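Local atomic coordinates of alpha-fucosidase GH29 (PDB entry 4PSR), a protein that hydrolyses alpha-L-fucosidic bonds, probably releasing fucose from the carbohydrate chains of glycoproteins. Residues E8-W11 / E12-D15; D245-K248 / R249-L253. All blocks are in the same frame, centred on the assembly; numbering follows the deposited sequence. Where two conformers were deposited one is given.

Contact 1: E8-W11 / E12-D15. With NA (sodium ion), chain J.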
loop_
_atom_site.group_PDB
_atom_site.type_symbol
_atom_site.label_atom_id
_atom_site.label_comp_id
_atom_site.label_asym_id
_atom_site.label_seq_id
_atom_site.Cartn_x
_atom_site.Cartn_y
_atom_site.Cartn_z
ATOM N N GLU A 8 -8.489 -9.630 -23.849
ATOM C CA GLU A 8 -9.924 -9.817 -23.946
ATOM C C GLU A 8 -10.510 -9.763 -22.557
ATOM O O GLU A 8 -9.790 -9.954 -21.573
ATOM C CB GLU A 8 -10.248 -11.182 -24.573
ATOM C CG GLU A 8 -9.644 -11.377 -25.936
ATOM C CD GLU A 8 -9.710 -12.824 -26.388
ATOM O OE1 GLU A 8 -10.457 -13.598 -25.758
ATOM O OE2 GLU A 8 -9.008 -13.190 -27.354
ATOM N N ALA A 9 -11.807 -9.521 -22.465
ATOM C CA ALA A 9 -12.498 -9.452 -21.191
ATOM C C ALA A 9 -12.815 -10.847 -20.627
ATOM O O ALA A 9 -13.983 -11.237 -20.477
ATOM C CB ALA A 9 -13.753 -8.631 -21.320
ATOM N N THR A 10 -11.748 -11.580 -20.297
ATOM C CA THR A 10 -11.827 -12.870 -19.613
ATOM C C THR A 10 -10.745 -12.966 -18.542
ATOM O O THR A 10 -9.723 -12.260 -18.592
ATOM C CB THR A 10 -11.587 -14.058 -20.570
ATOM O OG1 THR A 10 -10.221 -14.061 -21.007
ATOM C CG2 THR A 10 -12.493 -13.977 -21.788
ATOM N N TRP A 11 -10.938 -13.842 -17.565
ATOM C CA TRP A 11 -9.929 -13.989 -16.509
ATOM C C TRP A 11 -8.640 -14.545 -17.093
ATOM O O TRP A 11 -7.547 -14.088 -16.778
ATOM C CB TRP A 11 -10.436 -14.867 -15.369
ATOM C CG TRP A 11 -11.564 -14.237 -14.628
ATOM C CD1 TRP A 11 -12.857 -14.692 -14.545
ATOM C CD2 TRP A 11 -11.533 -13.005 -13.896
ATOM N NE1 TRP A 11 -13.623 -13.822 -13.800
ATOM C CE2 TRP A 11 -12.830 -12.781 -13.388
ATOM C CE3 TRP A 11 -10.530 -12.080 -13.607
ATOM C CZ2 TRP A 11 -13.153 -11.662 -12.629
ATOM C CZ3 TRP A 11 -10.858 -10.974 -12.855
ATOM C CH2 TRP A 11 -12.151 -10.775 -12.370
ATOM N N GLU A 12 -8.754 -15.500 -18.003
ATOM C CA GLU A 12 -7.588 -16.164 -18.509
ATOM C C GLU A 12 -6.721 -15.215 -19.358
ATOM O O GLU A 12 -5.494 -15.259 -19.293
ATOM C CB GLU A 12 -8.034 -17.438 -19.247
ATOM C CG GLU A 12 -9.150 -17.220 -20.316
ATOM C CD GLU A 12 -10.631 -17.310 -19.824
ATOM O OE1 GLU A 12 -10.973 -17.183 -18.601
ATOM O OE2 GLU A 12 -11.488 -17.499 -20.722
ATOM N N SER A 13 -7.356 -14.316 -20.108
ATOM C CA SER A 13 -6.619 -13.334 -20.909
ATOM C C SER A 13 -5.935 -12.267 -20.020
ATOM O O SER A 13 -4.746 -11.998 -20.162
ATOM C CB SER A 13 -7.571 -12.623 -21.875
ATOM O OG SER A 13 -6.870 -11.672 -22.662
ATOM N N THR A 14 -6.716 -11.706 -19.101
ATOM C CA THR A 14 -6.209 -10.631 -18.242
ATOM C C THR A 14 -5.175 -11.144 -17.236
ATOM O O THR A 14 -4.327 -10.369 -16.808
ATOM C CB THR A 14 -7.342 -9.859 -17.552
ATOM O OG1 THR A 14 -8.153 -10.734 -16.773
ATOM C CG2 THR A 14 -8.233 -9.118 -18.564
ATOM N N ASP A 15 -5.195 -12.442 -16.902
ATOM C CA ASP A 15 -4.213 -13.038 -15.989
ATOM C C ASP A 15 -2.800 -12.815 -16.510
ATOM O O ASP A 15 -1.833 -12.755 -15.728
ATOM C CB ASP A 15 -4.406 -14.569 -15.848
ATOM C CG ASP A 15 -5.540 -14.975 -14.897
ATOM O OD1 ASP A 15 -6.068 -14.176 -14.087
ATOM O OD2 ASP A 15 -5.919 -16.170 -14.950
HETATM NA NA NA J . 0.044 -12.001 -14.397
HETATM O O HOH W 1 -13.529 -15.342 -17.843
HETATM O O HOH W 2 1.696 -11.169 -12.729
HETATM O O HOH W 3 1.745 -12.313 -16.044
HETATM O O HOH W 4 0.244 -14.344 -13.711
#
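Thr10 and Ser13 meet in a helix N-cap at the protein surface, near the start of the catalytic TIM-barrel part of this GH29 enzyme. Residues 8-10 form the loop that leads into the short helix 11-14. Thr10 is the N-cap residue. Its OG1 sits between the backbone N and the carbonyl carbon (chi1 68°), and there it accepts a bond of 3.0 Å from Ser13 N. A second bond runs from loop to helix. Ser13 OG, opposite its own backbone N about the CA-CB bond (chi1 -180°), accepts from Glu8 N at 2.9 Å. That bond is almost straight, with an N-H...O angle of 178°, and it ties the loop back to the first turn.

The carbonyl of Thr10 is held twice. Thr14 OG1 donates to Thr10 O at 2.8 Å and Thr14 N donates to the same oxygen at 3.1 Å, from opposite faces of the carbonyl plane. Glu12 folds back at chi2 and crosses the Thr10 side chain at about a right angle, with Glu12 CG 3.4 Å from Thr10 OG1. A water links Trp11 N to Glu12 OE1. The Trp11 ring packs on helix 246-263 and makes a cation-pi contact with Arg279. A sodium ion is bound by His17 O, Thr281 O, three waters and the backbone oxygen of Asp15, with Asp15 O 2.4 Å from the sodium.

Contact 2: D245-K248 / R249-L253. With MAN (alpha-D-mannopyranose), chain D.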
loop_
_atom_site.group_PDB
_atom_site.type_symbol
_atom_site.label_atom_id
_atom_site.label_comp_id
_atom_site.label_asym_id
_atom_site.label_seq_id
_atom_site.Cartn_x
_atom_site.Cartn_y
_atom_site.Cartn_z
ATOM N N ASP A 245 -20.895 -5.954 -11.422
ATOM C CA ASP A 245 -21.063 -6.993 -12.416
ATOM C C ASP A 245 -19.721 -7.533 -12.955
ATOM O O ASP A 245 -18.815 -6.768 -13.347
ATOM C CB ASP A 245 -21.909 -6.445 -13.554
ATOM C CG ASP A 245 -22.121 -7.459 -14.630
ATOM O OD1 ASP A 245 -22.924 -8.384 -14.384
ATOM O OD2 ASP A 245 -21.458 -7.338 -15.678
ATOM N N GLU A 246 -19.574 -8.851 -13.010
ATOM C CA GLU A 246 -18.343 -9.483 -13.399
ATOM C C GLU A 246 -17.867 -9.091 -14.790
ATOM O O GLU A 246 -16.681 -8.852 -14.996
ATOM C CB GLU A 246 -18.471 -11.019 -13.309
ATOM C CG GLU A 246 -17.179 -11.753 -13.585
ATOM C CD GLU A 246 -17.353 -13.234 -13.835
ATOM O OE1 GLU A 246 -16.458 -13.985 -13.428
ATOM O OE2 GLU A 246 -18.357 -13.636 -14.460
ATOM N N GLN A 247 -18.802 -9.016 -15.734
ATOM C CA GLN A 247 -18.493 -8.639 -17.101
ATOM C C GLN A 247 -17.853 -7.244 -17.142
ATOM O O GLN A 247 -16.885 -7.006 -17.863
ATOM C CB GLN A 247 -19.764 -8.681 -17.967
ATOM C CG GLN A 247 -19.548 -8.299 -19.404
ATOM C CD GLN A 247 -20.692 -8.717 -20.329
ATOM O OE1 GLN A 247 -21.773 -9.107 -19.881
ATOM N NE2 GLN A 247 -20.451 -8.632 -21.628
ATOM N N LYS A 248 -18.404 -6.333 -16.351
ATOM C CA LYS A 248 -17.914 -4.954 -16.312
ATOM C C LYS A 248 -16.518 -4.880 -15.675
ATOM O O LYS A 248 -15.646 -4.113 -16.131
ATOM C CB LYS A 248 -18.912 -4.026 -15.636
ATOM C CG LYS A 248 -20.216 -3.822 -16.476
ATOM C CD LYS A 248 -19.908 -3.115 -17.744
ATOM C CE LYS A 248 -21.092 -2.976 -18.650
ATOM N NZ LYS A 248 -21.103 -4.060 -19.633
ATOM N N ARG A 249 -16.281 -5.678 -14.641
ATOM C CA ARG A 249 -14.923 -5.782 -14.088
ATOM C C ARG A 249 -13.921 -6.254 -15.110
ATOM O O ARG A 249 -12.851 -5.677 -15.262
ATOM C CB ARG A 249 -14.941 -6.697 -12.869
ATOM C CG ARG A 249 -15.552 -6.063 -11.659
ATOM C CD ARG A 249 -15.555 -6.995 -10.483
ATOM N NE ARG A 249 -16.702 -7.903 -10.417
ATOM C CZ ARG A 249 -16.629 -9.214 -10.208
ATOM N NH1 ARG A 249 -15.489 -9.872 -10.186
ATOM N NH2 ARG A 249 -17.758 -9.900 -10.071
ATOM N N LEU A 250 -14.281 -7.284 -15.864
ATOM C CA LEU A 250 -13.406 -7.833 -16.873
ATOM C C LEU A 250 -13.189 -6.847 -18.024
ATOM O O LEU A 250 -12.089 -6.778 -18.578
ATOM C CB LEU A 250 -13.965 -9.157 -17.419
ATOM C CG LEU A 250 -13.802 -10.324 -16.456
ATOM C CD1 LEU A 250 -14.630 -11.504 -16.958
ATOM C CD2 LEU A 250 -12.333 -10.706 -16.383
ATOM N N GLU A 251 -14.229 -6.083 -18.373
ATOM C CA GLU A 251 -14.094 -5.096 -19.441
ATOM C C GLU A 251 -13.143 -3.956 -19.003
ATOM O O GLU A 251 -12.355 -3.465 -19.802
ATOM C CB GLU A 251 -15.479 -4.566 -19.828
ATOM C CG GLU A 251 -16.266 -5.587 -20.671
ATOM C CD GLU A 251 -17.736 -5.276 -20.828
ATOM O OE1 GLU A 251 -18.217 -4.273 -20.288
ATOM O OE2 GLU A 251 -18.426 -6.072 -21.509
ATOM N N PHE A 252 -13.239 -3.553 -17.732
ATOM C CA PHE A 252 -12.276 -2.592 -17.179
ATOM C C PHE A 252 -10.832 -3.096 -17.275
ATOM O O PHE A 252 -9.940 -2.371 -17.776
ATOM C CB PHE A 252 -12.578 -2.251 -15.716
ATOM C CG PHE A 252 -11.418 -1.573 -15.044
ATOM C CD1 PHE A 252 -11.045 -0.271 -15.381
ATOM C CD2 PHE A 252 -10.644 -2.268 -14.122
ATOM C CE1 PHE A 252 -9.931 0.332 -14.786
ATOM C CE2 PHE A 252 -9.536 -1.677 -13.517
ATOM C CZ PHE A 252 -9.177 -0.381 -13.853
ATOM N N LEU A 253 -10.572 -4.321 -16.800
ATOM C CA LEU A 253 -9.223 -4.862 -16.806
ATOM C C LEU A 253 -8.671 -4.909 -18.231
ATOM O O LEU A 253 -7.546 -4.468 -18.498
ATOM C CB LEU A 253 -9.212 -6.258 -16.136
ATOM C CG LEU A 253 -9.539 -6.272 -14.646
ATOM C CD1 LEU A 253 -9.735 -7.702 -14.139
ATOM C CD2 LEU A 253 -8.413 -5.572 -13.845
HETATM C C1 MAN D . -21.624 -13.635 -12.263
HETATM C C2 MAN D . -22.121 -13.670 -13.711
HETATM C C3 MAN D . -22.313 -15.136 -14.138
HETATM C C4 MAN D . -20.998 -15.932 -13.922
HETATM C C5 MAN D . -20.572 -15.808 -12.433
HETATM C C6 MAN D . -19.215 -16.436 -12.100
HETATM O O2 MAN D . -21.132 -13.122 -14.562
HETATM O O3 MAN D . -22.772 -15.234 -15.469
HETATM O O4 MAN D . -21.196 -17.298 -14.251
HETATM O O5 MAN D . -20.467 -14.392 -12.075
HETATM O O6 MAN D . -18.906 -16.149 -10.716
HETATM O O HOH W 5 -17.722 -9.104 -21.680
#
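Lys248 bends at chi2 (-65°) and again at chi4, while Glu251 runs extended beyond CG. These shapes bring the two side chains together three residues apart on the first turns of helix 246-263. They form a salt bridge, with Lys248 NZ 3.0 Å from Glu251 OE1 on the syn side, somewhat out of the carboxylate plane. Glu251 OE2 has a weak bond from Gln247 NE2, and a water lies between the same two groups. This second link is less sure, because Gln247 has two conformers.

Asp245 is the N-cap. Its OD2 accepts from Lys248 N at 3.3 Å, on the anti side and 26° out of the carboxylate plane. Arg249 bends at chi3 and lays one guanidinium face over Glu246 CA, which stands 3.3 Å above the plane. Arg249 NE bonds to Val244 O and NH1 to Gly277 O, which fix the group. Glu246 OE2 accepts from mannose O2 at 2.8 Å, so the helix start touches the protein's own glycan.

Helix 246-263 belongs to the shell of the TIM barrel. Lys248 and Glu251 touch Phe208 of helix 200-218, Phe252 stacks with His211 there, and Phe252 and Leu253 rest on Thr269 of barrel strand 268-272.

How the contacts relate
Both contacts are helix starts, with a hydroxyl cap in contact 1 and a carboxylate cap in contact 2. Contact 1 is at the surface; contact 2 is partly buried, with Arg249, Leu250 and Phe252 inside. Their centres are 10 Å apart, and they touch. Leu250 CD2 packs at 3.5 Å on Trp11 CD2, and Trp11 NE1 probably bonds to Glu246 OE1 at 2.9 Å. Contact 1 relies on hydroxyls and backbone groups and leads to a sodium ion. Contact 2 adds a salt bridge and meets a mannose. Thus the short helix 11-14 lies against the longer barrel helix 246-263 through the Trp11 ring.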